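Local coordinates for protein SVS_variant_AS1 (Streptomyces sp. CWA1, PDB 6TJA) that probably catalyses the cyclisation of geranylgeranyl diphosphate to the diterpene spiroviolene, as an engineered ancestral form of a class I terpene cyclase, at residues A[84-89]-A[154-159]; A[160-165]-A[179-184]. All coordinates share one frame; numbering follows the deposited sequence.

Contact 1. Residues A[84-89]-A[154-159]; sequences FAFDDH and RAWLSG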
loop_
_atom_site.group_PDB
_atom_site.type_symbol
_atom_site.label_atom_id
_atom_site.label_comp_id
_atom_site.label_asym_id
_atom_site.label_seq_id
_atom_site.Cartn_x
_atom_site.Cartn_y
_atom_site.Cartn_z
ATOM N N PHE A 84 -18.391 1.120 -4.193
ATOM C CA PHE A 84 -19.365 0.205 -4.849
ATOM C C PHE A 84 -19.383 0.506 -6.353
ATOM O O PHE A 84 -19.341 -0.416 -7.173
ATOM C CB PHE A 84 -20.756 0.278 -4.209
ATOM C CG PHE A 84 -20.860 -0.399 -2.866
ATOM C CD1 PHE A 84 -20.214 -1.604 -2.616
ATOM C CD2 PHE A 84 -21.600 0.175 -1.845
ATOM C CE1 PHE A 84 -20.314 -2.214 -1.375
ATOM C CE2 PHE A 84 -21.715 -0.446 -0.607
ATOM C CZ PHE A 84 -21.072 -1.640 -0.377
ATOM N N ALA A 85 -19.387 1.787 -6.703
ATOM C CA ALA A 85 -19.469 2.256 -8.098
ATOM C C ALA A 85 -18.186 1.849 -8.855
ATOM O O ALA A 85 -18.280 1.286 -9.974
ATOM C CB ALA A 85 -19.702 3.737 -8.097
ATOM N N PHE A 86 -17.014 2.086 -8.275
ATOM C CA PHE A 86 -15.716 1.748 -8.911
ATOM C C PHE A 86 -15.595 0.222 -9.025
ATOM O O PHE A 86 -15.205 -0.304 -10.081
ATOM C CB PHE A 86 -14.561 2.382 -8.132
ATOM C CG PHE A 86 -13.211 2.183 -8.765
ATOM C CD1 PHE A 86 -12.666 3.161 -9.586
ATOM C CD2 PHE A 86 -12.477 1.031 -8.521
ATOM C CE1 PHE A 86 -11.417 2.981 -10.156
ATOM C CE2 PHE A 86 -11.230 0.854 -9.102
ATOM C CZ PHE A 86 -10.714 1.819 -9.933
ATOM N N ASP A 87 -15.955 -0.504 -7.974
ATOM C CA ASP A 87 -15.914 -1.979 -8.019
ATOM C C ASP A 87 -16.751 -2.445 -9.216
ATOM O O ASP A 87 -16.222 -3.213 -10.026
ATOM C CB ASP A 87 -16.393 -2.632 -6.721
ATOM C CG ASP A 87 -16.227 -4.141 -6.766
ATOM O OD1 ASP A 87 -15.081 -4.598 -6.973
ATOM O OD2 ASP A 87 -17.244 -4.848 -6.646
ATOM N N ASP A 88 -17.990 -1.958 -9.355
ATOM C CA ASP A 88 -18.992 -2.513 -10.311
ATOM C C ASP A 88 -18.688 -2.105 -11.770
ATOM O O ASP A 88 -18.998 -2.912 -12.647
ATOM C CB ASP A 88 -20.414 -2.136 -9.889
ATOM C CG ASP A 88 -21.497 -2.590 -10.853
ATOM O OD1 ASP A 88 -21.918 -3.769 -10.781
ATOM O OD2 ASP A 88 -21.921 -1.741 -11.639
ATOM N N HIS A 89 -18.088 -0.955 -12.012
ATOM C CA HIS A 89 -17.778 -0.514 -13.350
ATOM C C HIS A 89 -16.345 -0.740 -13.820
ATOM O O HIS A 89 -16.107 -0.729 -14.986
ATOM C CB HIS A 89 -18.060 0.970 -13.507
ATOM C CG HIS A 89 -19.497 1.325 -13.443
ATOM N ND1 HIS A 89 -20.063 1.922 -12.342
ATOM C CD2 HIS A 89 -20.491 1.178 -14.343
ATOM C CE1 HIS A 89 -21.348 2.110 -12.558
ATOM N NE2 HIS A 89 -21.632 1.670 -13.766
ATOM N N ARG A 154 -4.428 1.403 -1.284
ATOM C CA ARG A 154 -3.550 0.710 -2.171
ATOM C C ARG A 154 -3.629 -0.777 -1.883
ATOM O O ARG A 154 -3.555 -1.541 -2.768
ATOM C CB ARG A 154 -2.096 1.184 -2.109
ATOM C CG ARG A 154 -1.231 0.417 -3.096
ATOM C CD ARG A 154 0.100 0.988 -3.512
ATOM N NE ARG A 154 0.568 1.894 -2.537
ATOM C CZ ARG A 154 0.838 3.161 -2.704
ATOM N NH1 ARG A 154 0.818 3.747 -3.851
ATOM N NH2 ARG A 154 1.215 3.806 -1.664
ATOM N N ALA A 155 -3.811 -1.148 -0.633
ATOM C CA ALA A 155 -3.892 -2.577 -0.250
ATOM C C ALA A 155 -5.100 -3.215 -0.957
ATOM O O ALA A 155 -4.915 -4.284 -1.559
ATOM C CB ALA A 155 -3.928 -2.725 1.248
ATOM N N TRP A 156 -6.254 -2.520 -0.970
ATOM C CA TRP A 156 -7.492 -2.995 -1.636
ATOM C C TRP A 156 -7.269 -3.121 -3.151
ATOM O O TRP A 156 -7.648 -4.180 -3.740
ATOM C CB TRP A 156 -8.673 -2.089 -1.283
ATOM C CG TRP A 156 -9.754 -2.100 -2.314
ATOM C CD1 TRP A 156 -10.552 -3.147 -2.653
ATOM C CD2 TRP A 156 -10.160 -0.999 -3.148
ATOM N NE1 TRP A 156 -11.393 -2.793 -3.662
ATOM C CE2 TRP A 156 -11.190 -1.475 -3.978
ATOM C CE3 TRP A 156 -9.737 0.322 -3.291
ATOM C CZ2 TRP A 156 -11.818 -0.668 -4.918
ATOM C CZ3 TRP A 156 -10.346 1.113 -4.231
ATOM C CH2 TRP A 156 -11.351 0.610 -5.050
ATOM N N LEU A 157 -6.666 -2.114 -3.787
ATOM C CA LEU A 157 -6.365 -2.163 -5.234
ATOM C C LEU A 157 -5.453 -3.356 -5.560
ATOM O O LEU A 157 -5.764 -3.992 -6.555
ATOM C CB LEU A 157 -5.777 -0.843 -5.717
ATOM C CG LEU A 157 -6.742 0.345 -5.709
ATOM C CD1 LEU A 157 -5.996 1.635 -6.016
ATOM C CD2 LEU A 157 -7.876 0.136 -6.691
ATOM N N SER A 158 -4.414 -3.655 -4.769
ATOM C CA SER A 158 -3.526 -4.845 -4.942
ATOM C C SER A 158 -4.314 -6.154 -4.864
ATOM O O SER A 158 -3.923 -7.121 -5.509
ATOM C CB SER A 158 -2.421 -4.884 -3.934
ATOM O OG SER A 158 -1.664 -3.698 -4.047
ATOM N N GLY A 159 -5.323 -6.221 -4.012
ATOM C CA GLY A 159 -6.185 -7.411 -3.934
ATOM C C GLY A 159 -6.963 -7.573 -5.221
ATOM O O GLY A 159 -7.048 -8.709 -5.713
HETATM O O HOH W 1 -13.657 -4.502 -4.646
#
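Phe86 and Trp156 meet where helix 70-91 runs past helix 143-169, and their rings carry most of the contact. The nearest atoms are Phe86 CD2 and the far corner of the indole, Trp156 CH2, 3.7 Å apart. The ring planes are inclined by 68°, an oblique approach. With CG anti to the backbone N (chi1 -175°), Phe86 reaches out from its helix, and its CE2 comes to 4.2 Å from Leu157 CD2. That same methyl also lies over the rim of the Trp156 ring, so one leucine methyl touches both aromatics. Trp82 stacks on Phe86, while Leu106 and Val110 of helix 100-115 add to this closely packed, buried side. Cutting Phe86 back to an alanine removes the ring that meets Trp156 CH2 and Leu157 CD2, and is likely to open a gap there and let the indole turn more freely. The other side is looser and polar: Asp87 stops short of the facing helix, and one water bridges Asp87 OD1 (2.7 Å, water donating) and Trp156 NE1 (3.0 Å, water accepting), sitting in the indole plane, at the edge. Asp87 and Asp88, with Asp92 further on, spell the aspartate-rich DDxxxD motif, which in class I terpene synthases helps to bind the magnesium ions that hold the substrate diphosphate, a role probably kept here.

Contact 2. Residues A[160-165]-A[179-184]; sequences VAWQIG and LAMRLL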
loop_
_atom_site.group_PDB
_atom_site.type_symbol
_atom_site.label_atom_id
_atom_site.label_comp_id
_atom_site.label_asym_id
_atom_site.label_seq_id
_atom_site.Cartn_x
_atom_site.Cartn_y
_atom_site.Cartn_z
ATOM N N VAL A 160 -7.549 -6.477 -5.720
ATOM C CA VAL A 160 -8.367 -6.463 -6.966
ATOM C C VAL A 160 -7.462 -6.881 -8.135
ATOM O O VAL A 160 -7.903 -7.696 -8.934
ATOM C CB VAL A 160 -9.046 -5.107 -7.229
ATOM C CG1 VAL A 160 -9.750 -5.120 -8.562
ATOM C CG2 VAL A 160 -10.045 -4.732 -6.130
ATOM N N ALA A 161 -6.253 -6.345 -8.212
ATOM C CA ALA A 161 -5.266 -6.650 -9.268
ATOM C C ALA A 161 -4.969 -8.150 -9.266
ATOM O O ALA A 161 -4.971 -8.730 -10.344
ATOM C CB ALA A 161 -3.998 -5.831 -9.065
ATOM N N TRP A 162 -4.749 -8.740 -8.090
ATOM C CA TRP A 162 -4.578 -10.205 -7.873
ATOM C C TRP A 162 -5.812 -10.956 -8.388
ATOM O O TRP A 162 -5.672 -11.899 -9.196
ATOM C CB TRP A 162 -4.364 -10.444 -6.382
ATOM C CG TRP A 162 -3.976 -11.822 -5.936
ATOM C CD1 TRP A 162 -3.988 -12.998 -6.625
ATOM C CD2 TRP A 162 -3.562 -12.146 -4.598
ATOM N NE1 TRP A 162 -3.552 -14.020 -5.828
ATOM C CE2 TRP A 162 -3.274 -13.524 -4.582
ATOM C CE3 TRP A 162 -3.341 -11.382 -3.445
ATOM C CZ2 TRP A 162 -2.813 -14.161 -3.431
ATOM C CZ3 TRP A 162 -2.889 -12.014 -2.310
ATOM C CH2 TRP A 162 -2.613 -13.384 -2.311
ATOM N N GLN A 163 -6.988 -10.547 -7.928
ATOM C CA GLN A 163 -8.265 -11.166 -8.348
ATOM C C GLN A 163 -8.397 -11.166 -9.880
ATOM O O GLN A 163 -8.632 -12.248 -10.443
ATOM C CB GLN A 163 -9.432 -10.456 -7.683
ATOM C CG GLN A 163 -10.632 -11.364 -7.524
ATOM C CD GLN A 163 -11.910 -10.568 -7.541
ATOM O OE1 GLN A 163 -12.255 -9.885 -6.566
ATOM N NE2 GLN A 163 -12.600 -10.653 -8.671
ATOM N N ILE A 164 -8.293 -10.005 -10.519
ATOM C CA ILE A 164 -8.398 -9.818 -11.999
ATOM C C ILE A 164 -7.352 -10.691 -12.728
ATOM O O ILE A 164 -7.672 -11.238 -13.812
ATOM C CB ILE A 164 -8.245 -8.319 -12.333
ATOM C CG1 ILE A 164 -9.477 -7.527 -11.895
ATOM C CG2 ILE A 164 -7.946 -8.109 -13.799
ATOM C CD1 ILE A 164 -9.326 -6.026 -12.090
ATOM N N GLY A 165 -6.131 -10.782 -12.179
ATOM C CA GLY A 165 -5.062 -11.666 -12.663
ATOM C C GLY A 165 -5.540 -13.109 -12.672
ATOM O O GLY A 165 -5.348 -13.789 -13.722
ATOM N N LEU A 179 -8.108 -16.362 0.832
ATOM C CA LEU A 179 -8.325 -15.577 2.078
ATOM C C LEU A 179 -7.350 -14.399 2.081
ATOM O O LEU A 179 -7.790 -13.267 2.371
ATOM C CB LEU A 179 -8.131 -16.475 3.297
ATOM C CG LEU A 179 -9.155 -17.596 3.434
ATOM C CD1 LEU A 179 -8.844 -18.441 4.649
ATOM C CD2 LEU A 179 -10.577 -17.050 3.515
ATOM N N ALA A 180 -6.094 -14.630 1.697
ATOM C CA ALA A 180 -5.105 -13.530 1.569
ATOM C C ALA A 180 -5.628 -12.480 0.577
ATOM O O ALA A 180 -5.588 -11.280 0.885
ATOM C CB ALA A 180 -3.753 -14.069 1.162
ATOM N N MET A 181 -6.128 -12.921 -0.576
ATOM C CA MET A 181 -6.531 -12.038 -1.690
ATOM C C MET A 181 -7.776 -11.239 -1.276
ATOM O O MET A 181 -7.813 -10.006 -1.435
ATOM C CB MET A 181 -6.856 -12.884 -2.924
ATOM C CG MET A 181 -7.298 -12.095 -4.089
ATOM S SD MET A 181 -7.938 -13.080 -5.439
ATOM C CE MET A 181 -9.527 -13.571 -4.794
ATOM N N ARG A 182 -8.759 -11.943 -0.760
ATOM C CA ARG A 182 -10.102 -11.433 -0.453
ATOM C C ARG A 182 -10.037 -10.497 0.760
ATOM O O ARG A 182 -10.855 -9.574 0.851
ATOM C CB ARG A 182 -10.992 -12.660 -0.272
ATOM C CG ARG A 182 -12.464 -12.349 -0.108
ATOM C CD ARG A 182 -13.059 -11.783 -1.380
ATOM N NE ARG A 182 -14.478 -11.587 -1.132
ATOM C CZ ARG A 182 -15.214 -10.652 -1.700
ATOM N NH1 ARG A 182 -14.672 -9.794 -2.545
ATOM N NH2 ARG A 182 -16.488 -10.567 -1.381
ATOM N N LEU A 183 -9.090 -10.721 1.659
ATOM C CA LEU A 183 -8.800 -9.800 2.775
ATOM C C LEU A 183 -8.629 -8.405 2.172
ATOM O O LEU A 183 -9.074 -7.444 2.769
ATOM C CB LEU A 183 -7.535 -10.309 3.456
ATOM C CG LEU A 183 -7.088 -9.676 4.776
ATOM C CD1 LEU A 183 -8.132 -9.816 5.887
ATOM C CD2 LEU A 183 -5.787 -10.360 5.198
ATOM N N LEU A 184 -8.045 -8.331 0.986
ATOM C CA LEU A 184 -7.752 -7.059 0.295
ATOM C C LEU A 184 -8.885 -6.662 -0.667
ATOM O O LEU A 184 -9.275 -5.482 -0.650
ATOM C CB LEU A 184 -6.415 -7.257 -0.420
ATOM C CG LEU A 184 -5.204 -7.503 0.481
ATOM C CD1 LEU A 184 -3.928 -7.481 -0.347
ATOM C CD2 LEU A 184 -5.129 -6.445 1.598
#
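The backbone bond from Ile164 N to Val160 O, 2.8 Å long, belongs to the helix turn that sets Trp162 and Gln163 against Met181. The contact is a Met-aromatic packing between two helices of the class I terpene cyclase fold, 143-169 and 175-185, whose local axes approach to 8.9 Å with 127° between their directions. Met181 lies along one face of the Trp162 indole. Its CB stands 3.8 Å from the centroid of the six-membered ring of Trp162, only 13° off the ring normal, a CH-pi contact. Further along the chain, Met181 SD is above the five-membered ring of Trp162, 4.3 Å from its centroid. At the outer end of the indole, Trp162 CH2 touches Ala180 CB at 3.7 Å, so Ala180 and Met181, consecutive on helix 175-185, follow the length of the ring system. Gly108 and Arg112 of the second subunit pack against Trp162 and Ala180 respectively, which places this layer next to the dimer interface. Arg182, which follows Met181, forms a salt bridge with Asp229 of helix 211-231 and probably corresponds to the pyrophosphate sensor of related bacterial cyclases. The methionine ends in a bend (chi3 74°) that carries its methyl across to Gln163, the residue after Trp162, where Met181 CE rests 3.7 Å from Gln163 CG and Met181 SD lies 3.5 Å from Gln163 CA.

In the fold
Helix 143-169 serves both contacts in succession: residues 154-159 face the helix of the aspartate-rich motif, and residues 160-165 face helix 175-185. The two centres are about 10 Å apart, and the contacts touch where Leu184 O packs 3.3 Å from Trp156 CD1. The shared helix thus ties the segment with the probable metal-binding aspartates to the one with the probable diphosphate-sensing arginine, consistent with a place in the wall of the active site. A di(hydroxyethyl)ether molecule, probably from the crystallisation liquor, lies about 4 Å from the side chain of Trp162. Both contacts also reach the second subunit: Arg154 packs on Ser158 of that subunit, and Ala161 O accepts a hydrogen bond from its Asn104.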